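Local coordinates for peptidase S9 prolyl oligopeptidase catalytic domain-containing protein (Pyrococcus horikoshii, PDB 4HXG), which probably cleaves peptides as a serine protease of the acylaminoacyl peptidase type, assembling into a self-compartmentalizing hexamer, at residues F[378-383]-F[458-463]; F[538-543]-F[556-561]. The protein carries 1 engineered substitution. All blocks are in the same frame, centred on the assembly; numbering follows the deposited sequence.

Both contacts are buried and both reach the same mixed eight-stranded sheet of the alpha/beta hydrolase domain, but at different levels of its architecture. Contact 1 joins two adjacent parallel strands inside the sheet, buries 492 Å² and relies on main-chain hydrogen bonds, with side chains adding to them on both faces. Contact 2 lays helix 552-563 against strand 538-543, two places beyond strand 459-465, past strand 484-488; it buries 174 Å² and uses apolar side chains without a single hydrogen bond between its segments. The centres of contacts 1 and 2 are about 20 Å apart. No other chain reaches the segments of contact 1, whereas the helix of contact 2 also meets a second subunit.

Contact 1: F[378-383]-F[458-463]; sequences APVIVF and ERIGIT
Thr-463 CG2 sits over one face of the Phe-383 ring, a CH-pi contact 4.1 Å from the centroid and 23° off the normal; with OG1 anti to the backbone N (chi1 -170°), the methyl is turned over the ring while OG1 bonds to Ile-486 O. At the other end of the strand pair the Arg-459 guanidinium lays one face on Pro-379, its NH1 3.8 Å from Pro-379 CD. NE makes a salt bridge to Asp-456 OD2 and NH1 a hydrogen bond to Lys-605 O. Replacing Arg-459 by an alanine would probably leave Asp-456 without its charged mate, Lys-605 O without this donor and the Pro-379 ring without the flat group beside it.

Four hydrogen bonds set the parallel register: Val-380 N to Arg-459 O, Gly-461 N to Val-380 O, Val-382 N to Gly-461 O and Thr-463 N to Val-382 O. Gly-461 N, 2.7 Å from Val-380 O, lies nearly in line with that carbonyl (168°), whereas Val-382 N is tilted 35° from the Gly-461 carbonyl plane. Val-382 CG2 meets Ile-460 CG2 at 3.8 Å on the face covered by helix 436-451. On the reverse face, Ile-381 CG2 touches Thr-463 CG2, beneath Phe-600 of helix 586-605. The chemistry implies a central-sheet pairing: the strands satisfy the N-H and C=O groups turned to each other, Ile-381 bonds on its other side to strand 409-413, and both faces offer mainly apolar groups to the helices.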
ATOM      1  N   ALA F 378     -14.759   6.367 -56.366  1.00 59.68           N
ATOM      2  CA  ALA F 378     -14.418   6.406 -54.944  1.00 57.91           C
ATOM      3  C   ALA F 378     -15.232   7.455 -54.203  1.00 57.47           C
ATOM      4  O   ALA F 378     -15.571   8.494 -54.768  1.00 60.42           O
ATOM      5  CB  ALA F 378     -12.928   6.668 -54.760  1.00 57.40           C
ATOM      6  N   PRO F 379     -15.551   7.182 -52.931  1.00 52.45           N
ATOM      7  CA  PRO F 379     -16.275   8.132 -52.084  1.00 48.45           C
ATOM      8  C   PRO F 379     -15.371   9.297 -51.724  1.00 45.76           C
ATOM      9  O   PRO F 379     -14.155   9.175 -51.844  1.00 43.11           O
ATOM     10  CB  PRO F 379     -16.609   7.309 -50.844  1.00 47.19           C
ATOM     11  CG  PRO F 379     -15.573   6.268 -50.797  1.00 49.00           C
ATOM     12  CD  PRO F 379     -15.261   5.924 -52.223  1.00 50.71           C
ATOM     13  N   VAL F 380     -15.960  10.409 -51.299  1.00 47.30           N
ATOM     14  CA  VAL F 380     -15.200  11.622 -51.037  1.00 52.35           C
ATOM     15  C   VAL F 380     -15.475  12.183 -49.649  1.00 54.71           C
ATOM     16  O   VAL F 380     -16.626  12.256 -49.206  1.00 57.51           O
ATOM     17  CB  VAL F 380     -15.529  12.712 -52.071  1.00 57.27           C
ATOM     18  CG1 VAL F 380     -14.721  13.978 -51.792  1.00 57.78           C
ATOM     19  CG2 VAL F 380     -15.271  12.199 -53.482  1.00 59.15           C
ATOM     20  N   ILE F 381     -14.408  12.577 -48.963  1.00 50.35           N
ATOM     21  CA  ILE F 381     -14.535  13.253 -47.687  1.00 45.37           C
ATOM     22  C   ILE F 381     -14.008  14.665 -47.830  1.00 41.42           C
ATOM     23  O   ILE F 381     -12.894  14.872 -48.317  1.00 41.86           O
ATOM     24  CB  ILE F 381     -13.749  12.531 -46.581  1.00 46.14           C
ATOM     25  CG1 ILE F 381     -14.260  11.099 -46.411  1.00 46.00           C
ATOM     26  CG2 ILE F 381     -13.855  13.292 -45.260  1.00 45.22           C
ATOM     27  CD1 ILE F 381     -13.525  10.315 -45.358  1.00 44.04           C
ATOM     28  N   VAL F 382     -14.820  15.627 -47.410  1.00 37.70           N
ATOM     29  CA  VAL F 382     -14.453  17.030 -47.466  1.00 38.81           C
ATOM     30  C   VAL F 382     -14.111  17.528 -46.078  1.00 43.57           C
ATOM     31  O   VAL F 382     -14.998  17.655 -45.241  1.00 47.96           O
ATOM     32  CB  VAL F 382     -15.629  17.882 -47.960  1.00 37.49           C
ATOM     33  CG1 VAL F 382     -15.269  19.362 -47.897  1.00 37.73           C
ATOM     34  CG2 VAL F 382     -16.030  17.473 -49.358  1.00 35.13           C
ATOM     35  N   PHE F 383     -12.839  17.823 -45.832  1.00 44.09           N
ATOM     36  CA  PHE F 383     -12.419  18.378 -44.546  1.00 44.48           C
ATOM     37  C   PHE F 383     -12.523  19.898 -44.539  1.00 46.68           C
ATOM     38  O   PHE F 383     -12.213  20.552 -45.532  1.00 48.13           O
ATOM     39  CB  PHE F 383     -10.976  17.984 -44.220  1.00 42.23           C
ATOM     40  CG  PHE F 383     -10.789  16.526 -43.914  1.00 36.39           C
ATOM     41  CD1 PHE F 383     -10.622  16.099 -42.618  1.00 32.53           C
ATOM     42  CD2 PHE F 383     -10.757  15.588 -44.925  1.00 34.73           C
ATOM     43  CE1 PHE F 383     -10.438  14.771 -42.336  1.00 32.61           C
ATOM     44  CE2 PHE F 383     -10.574  14.251 -44.643  1.00 34.41           C
ATOM     45  CZ  PHE F 383     -10.414  13.843 -43.349  1.00 31.75           C
ATOM     46  N   GLU F 458     -22.103  11.004 -55.896  1.00 56.66           N
ATOM     47  CA  GLU F 458     -23.227  10.551 -55.101  1.00 59.61           C
ATOM     48  C   GLU F 458     -22.844  10.219 -53.657  1.00 58.11           C
ATOM     49  O   GLU F 458     -23.690  10.286 -52.766  1.00 58.12           O
ATOM     50  CB  GLU F 458     -23.956   9.389 -55.786  1.00 63.12           C
ATOM     51  CG  GLU F 458     -24.853   9.851 -56.930  1.00 67.30           C
ATOM     52  CD  GLU F 458     -25.640  11.106 -56.562  1.00 72.10           C
ATOM     53  OE1 GLU F 458     -26.313  11.110 -55.501  1.00 71.68           O
ATOM     54  OE2 GLU F 458     -25.580  12.093 -57.330  1.00 74.17           O
ATOM     55  N   ARG F 459     -21.585   9.864 -53.410  1.00 54.46           N
ATOM     56  CA  ARG F 459     -21.165   9.770 -52.026  1.00 52.75           C
ATOM     57  C   ARG F 459     -20.114  10.820 -51.686  1.00 54.77           C
ATOM     58  O   ARG F 459     -18.923  10.627 -51.923  1.00 57.78           O
ATOM     59  CB  ARG F 459     -20.580   8.382 -51.778  1.00 48.58           C
ATOM     60  CG  ARG F 459     -21.490   7.246 -52.183  1.00 44.45           C
ATOM     61  CD  ARG F 459     -20.729   5.946 -52.199  1.00 41.48           C
ATOM     62  NE  ARG F 459     -19.877   5.827 -53.378  1.00 42.84           N
ATOM     63  CZ  ARG F 459     -18.872   4.961 -53.487  1.00 42.41           C
ATOM     64  NH1 ARG F 459     -18.584   4.148 -52.472  1.00 41.02           N
ATOM     65  NH2 ARG F 459     -18.149   4.909 -54.603  1.00 39.50           N
ATOM     66  N   ILE F 460     -20.545  11.860 -50.986  1.00 51.09           N
ATOM     67  CA  ILE F 460     -19.639  12.894 -50.533  1.00 48.17           C
ATOM     68  C   ILE F 460     -20.007  13.206 -49.105  1.00 49.62           C
ATOM     69  O   ILE F 460     -21.132  13.625 -48.827  1.00 48.05           O
ATOM     70  CB  ILE F 460     -19.757  14.201 -51.353  1.00 46.38           C
ATOM     71  CG1 ILE F 460     -19.422  13.972 -52.829  1.00 46.33           C
ATOM     72  CG2 ILE F 460     -18.828  15.262 -50.787  1.00 44.38           C
ATOM     73  CD1 ILE F 460     -19.440  15.257 -53.673  1.00 43.65           C
ATOM     74  N   GLY F 461     -19.061  12.986 -48.197  1.00 51.06           N
ATOM     75  CA  GLY F 461     -19.243  13.346 -46.808  1.00 48.22           C
ATOM     76  C   GLY F 461     -18.476  14.607 -46.485  1.00 47.31           C
ATOM     77  O   GLY F 461     -17.644  15.064 -47.273  1.00 47.10           O
ATOM     78  N   ILE F 462     -18.748  15.160 -45.311  1.00 46.54           N
ATOM     79  CA  ILE F 462     -18.074  16.364 -44.854  1.00 44.37           C
ATOM     80  C   ILE F 462     -17.804  16.234 -43.355  1.00 42.90           C
ATOM     81  O   ILE F 462     -18.631  15.710 -42.610  1.00 42.65           O
ATOM     82  CB  ILE F 462     -18.916  17.626 -45.176  1.00 44.96           C
ATOM     83  CG1 ILE F 462     -18.100  18.903 -44.970  1.00 47.26           C
ATOM     84  CG2 ILE F 462     -20.208  17.649 -44.363  1.00 43.52           C
ATOM     85  CD1 ILE F 462     -18.826  20.176 -45.409  1.00 47.00           C
ATOM     86  N   THR F 463     -16.631  16.672 -42.917  1.00 43.24           N
ATOM     87  CA  THR F 463     -16.286  16.592 -41.501  1.00 45.81           C
ATOM     88  C   THR F 463     -15.352  17.730 -41.104  1.00 45.63           C
ATOM     89  O   THR F 463     -14.579  18.227 -41.925  1.00 43.33           O
ATOM     90  CB  THR F 463     -15.641  15.231 -41.136  1.00 44.05           C
ATOM     91  OG1 THR F 463     -15.539  15.103 -39.708  1.00 41.53           O
ATOM     92  CG2 THR F 463     -14.259  15.100 -41.777  1.00 42.61           C
TER

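Contact 2: F[538-543]-F[556-561]; sequences LLLIHS and MFYHVL
Leu-561 N bonds to Phe-557 O at 3.1 Å, joining, one helical turn apart, two residues that both meet Leu-538 of the strand; the shorter of the two backbone bonds within 556-561, Val-560 N to Met-556 O, is 2.8 Å. No hydrogen bond crosses to the strand, and the contact itself is apolar. Leu-538 CD2 reaches Phe-557 CE2 at 3.7 Å and Leu-561 CD1 at 3.9 Å, its side chain crossing both at about a right angle. Leu-561 lays CD1 over the centre of the Phe-557 ring, 3.6 Å above its plane, while Leu-540 CD2 approaches that ring at its edge, 4.2 Å from Phe-557 CD2.

The other branch of Leu-540, CD1, meets CB of Tyr-558. CG anti to the backbone N (chi1 165°) directs the Tyr-558 ring to Val-568 and Ile-570 of the next strand; its hydroxyl bonds to Asp-136 O of a second subunit, tying this helix into the hexamer.

The local axes run 9.9 Å apart at 149°, so the helix returns roughly antiparallel to the strand it covers. This is the geometry of a beta-alpha-beta crossover, here strand 538-543, helix 552-563 and strand 568-573, at the end of the alpha/beta hydrolase sheet where 568-573 is the outermost strand within this chain.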
ATOM      1  N   LEU F 538     -25.627  11.939 -39.171  1.00 52.05           N
ATOM      2  CA  LEU F 538     -24.556  12.771 -38.647  1.00 50.07           C
ATOM      3  C   LEU F 538     -24.014  12.208 -37.336  1.00 49.61           C
ATOM      4  O   LEU F 538     -24.775  11.818 -36.458  1.00 49.37           O
ATOM      5  CB  LEU F 538     -25.082  14.189 -38.422  1.00 48.18           C
ATOM      6  CG  LEU F 538     -24.233  15.135 -37.569  1.00 48.36           C
ATOM      7  CD1 LEU F 538     -23.043  15.695 -38.349  1.00 46.34           C
ATOM      8  CD2 LEU F 538     -25.097  16.260 -37.031  1.00 49.93           C
ATOM      9  N   LEU F 539     -22.695  12.159 -37.212  1.00 48.92           N
ATOM     10  CA  LEU F 539     -22.062  11.868 -35.932  1.00 46.67           C
ATOM     11  C   LEU F 539     -21.538  13.154 -35.315  1.00 46.80           C
ATOM     12  O   LEU F 539     -20.838  13.922 -35.970  1.00 49.02           O
ATOM     13  CB  LEU F 539     -20.901  10.887 -36.113  1.00 47.75           C
ATOM     14  CG  LEU F 539     -20.021  10.577 -34.893  1.00 48.29           C
ATOM     15  CD1 LEU F 539     -20.855  10.062 -33.729  1.00 49.13           C
ATOM     16  CD2 LEU F 539     -18.922   9.578 -35.238  1.00 46.53           C
ATOM     17  N   LEU F 540     -21.886  13.388 -34.055  1.00 45.16           N
ATOM     18  CA  LEU F 540     -21.314  14.492 -33.300  1.00 42.40           C
ATOM     19  C   LEU F 540     -20.257  13.962 -32.343  1.00 43.54           C
ATOM     20  O   LEU F 540     -20.481  12.970 -31.648  1.00 42.48           O
ATOM     21  CB  LEU F 540     -22.402  15.208 -32.513  1.00 42.59           C
ATOM     22  CG  LEU F 540     -23.358  16.040 -33.360  1.00 46.98           C
ATOM     23  CD1 LEU F 540     -24.707  16.150 -32.684  1.00 49.83           C
ATOM     24  CD2 LEU F 540     -22.772  17.419 -33.650  1.00 47.11           C
ATOM     25  N   ILE F 541     -19.101  14.619 -32.317  1.00 44.95           N
ATOM     26  CA  ILE F 541     -18.035  14.278 -31.378  1.00 44.35           C
ATOM     27  C   ILE F 541     -17.717  15.471 -30.480  1.00 45.77           C
ATOM     28  O   ILE F 541     -17.540  16.582 -30.972  1.00 47.82           O
ATOM     29  CB  ILE F 541     -16.746  13.865 -32.111  1.00 41.23           C
ATOM     30  CG1 ILE F 541     -16.971  12.589 -32.925  1.00 37.80           C
ATOM     31  CG2 ILE F 541     -15.609  13.678 -31.110  1.00 41.50           C
ATOM     32  CD1 ILE F 541     -15.766  12.172 -33.765  1.00 34.28           C
ATOM     33  N   HIS F 542     -17.659  15.250 -29.168  1.00 44.63           N
ATOM     34  CA  HIS F 542     -17.329  16.325 -28.225  1.00 44.76           C
ATOM     35  C   HIS F 542     -16.438  15.827 -27.080  1.00 43.46           C
ATOM     36  O   HIS F 542     -16.265  14.625 -26.909  1.00 44.20           O
ATOM     37  CB  HIS F 542     -18.604  16.983 -27.682  1.00 47.35           C
ATOM     38  CG  HIS F 542     -18.484  18.464 -27.477  1.00 50.89           C
ATOM     39  ND1 HIS F 542     -18.611  19.372 -28.508  1.00 51.67           N
ATOM     40  CD2 HIS F 542     -18.245  19.196 -26.362  1.00 50.59           C
ATOM     41  CE1 HIS F 542     -18.458  20.597 -28.036  1.00 51.49           C
ATOM     42  NE2 HIS F 542     -18.235  20.518 -26.737  1.00 50.95           N
ATOM     43  N   SER F 543     -15.861  16.749 -26.312  1.00 42.92           N
ATOM     44  CA  SER F 543     -15.038  16.382 -25.157  1.00 41.88           C
ATOM     45  C   SER F 543     -15.387  17.247 -23.947  1.00 45.49           C
ATOM     46  O   SER F 543     -15.545  18.459 -24.077  1.00 48.10           O
ATOM     47  CB  SER F 543     -13.557  16.517 -25.496  1.00 39.83           C
ATOM     48  OG  SER F 543     -13.257  17.847 -25.863  1.00 42.81           O
ATOM     49  N   MET F 556     -27.043  20.223 -27.691  1.00 50.05           N
ATOM     50  CA  MET F 556     -28.310  20.826 -28.091  1.00 51.41           C
ATOM     51  C   MET F 556     -28.684  20.369 -29.501  1.00 51.91           C
ATOM     52  O   MET F 556     -29.808  19.917 -29.757  1.00 53.27           O
ATOM     53  CB  MET F 556     -28.213  22.356 -28.060  1.00 53.84           C
ATOM     54  CG  MET F 556     -27.895  22.953 -26.694  1.00 56.05           C
ATOM     55  SD  MET F 556     -28.127  24.752 -26.594  1.00 46.86           S
ATOM     56  CE  MET F 556     -26.859  25.339 -27.716  1.00 90.90           C
ATOM     57  N   PHE F 557     -27.727  20.492 -30.413  1.00 48.00           N
ATOM     58  CA  PHE F 557     -27.946  20.157 -31.810  1.00 46.81           C
ATOM     59  C   PHE F 557     -28.358  18.691 -31.933  1.00 49.16           C
ATOM     60  O   PHE F 557     -29.191  18.338 -32.772  1.00 52.72           O
ATOM     61  CB  PHE F 557     -26.675  20.450 -32.613  1.00 44.04           C
ATOM     62  CG  PHE F 557     -26.868  20.437 -34.104  1.00 43.70           C
ATOM     63  CD1 PHE F 557     -27.901  21.147 -34.690  1.00 40.73           C
ATOM     64  CD2 PHE F 557     -25.987  19.736 -34.924  1.00 45.94           C
ATOM     65  CE1 PHE F 557     -28.074  21.144 -36.056  1.00 40.67           C
ATOM     66  CE2 PHE F 557     -26.155  19.729 -36.304  1.00 45.53           C
ATOM     67  CZ  PHE F 557     -27.200  20.436 -36.868  1.00 43.86           C
ATOM     68  N   TYR F 558     -27.783  17.842 -31.087  1.00 44.97           N
ATOM     69  CA  TYR F 558     -28.114  16.425 -31.084  1.00 44.27           C
ATOM     70  C   TYR F 558     -29.518  16.167 -30.542  1.00 47.04           C
ATOM     71  O   TYR F 558     -30.328  15.489 -31.181  1.00 46.39           O
ATOM     72  CB  TYR F 558     -27.097  15.644 -30.256  1.00 41.96           C
ATOM     73  CG  TYR F 558     -27.576  14.260 -29.925  1.00 38.28           C
ATOM     74  CD1 TYR F 558     -27.393  13.212 -30.820  1.00 36.82           C
ATOM     75  CD2 TYR F 558     -28.243  14.005 -28.731  1.00 36.16           C
ATOM     76  CE1 TYR F 558     -27.850  11.940 -30.530  1.00 38.07           C
ATOM     77  CE2 TYR F 558     -28.700  12.737 -28.429  1.00 37.25           C
ATOM     78  CZ  TYR F 558     -28.502  11.705 -29.332  1.00 38.71           C
ATOM     79  OH  TYR F 558     -28.954  10.436 -29.046  1.00 38.53           O
ATOM     80  N   HIS F 559     -29.794  16.700 -29.355  1.00 49.58           N
ATOM     81  CA  HIS F 559     -31.116  16.588 -28.744  1.00 52.02           C
ATOM     82  C   HIS F 559     -32.214  17.063 -29.688  1.00 52.80           C
ATOM     83  O   HIS F 559     -33.184  16.344 -29.943  1.00 53.60           O
ATOM     84  CB  HIS F 559     -31.182  17.387 -27.439  1.00 51.82           C
ATOM     85  CG  HIS F 559     -30.645  16.653 -26.253  1.00 52.98           C
ATOM     86  ND1 HIS F 559     -30.317  17.284 -25.073  1.00 52.85           N
ATOM     87  CD2 HIS F 559     -30.382  15.337 -26.062  1.00 53.80           C
ATOM     88  CE1 HIS F 559     -29.871  16.390 -24.207  1.00 53.03           C
ATOM     89  NE2 HIS F 559     -29.901  15.201 -24.782  1.00 52.65           N
ATOM     90  N   VAL F 560     -32.074  18.276 -30.203  1.00 50.79           N
ATOM     91  CA  VAL F 560     -33.086  18.774 -31.121  1.00 51.02           C
ATOM     92  C   VAL F 560     -33.262  17.837 -32.322  1.00 52.76           C
ATOM     93  O   VAL F 560     -34.376  17.381 -32.590  1.00 52.95           O
ATOM     94  CB  VAL F 560     -32.796  20.200 -31.593  1.00 47.59           C
ATOM     95  CG1 VAL F 560     -33.813  20.609 -32.648  1.00 48.51           C
ATOM     96  CG2 VAL F 560     -32.834  21.157 -30.419  1.00 44.71           C
ATOM     97  N   LEU F 561     -32.171  17.543 -33.029  1.00 51.75           N
ATOM     98  CA  LEU F 561     -32.228  16.648 -34.187  1.00 51.32           C
ATOM     99  C   LEU F 561     -32.949  15.348 -33.858  1.00 51.58           C
ATOM    100  O   LEU F 561     -33.710  14.831 -34.669  1.00 51.61           O
ATOM    101  CB  LEU F 561     -30.828  16.346 -34.731  1.00 50.18           C
ATOM    102  CG  LEU F 561     -30.091  17.476 -35.451  1.00 50.63           C
ATOM    103  CD1 LEU F 561     -28.610  17.169 -35.536  1.00 50.31           C
ATOM    104  CD2 LEU F 561     -30.668  17.730 -36.834  1.00 51.61           C
TER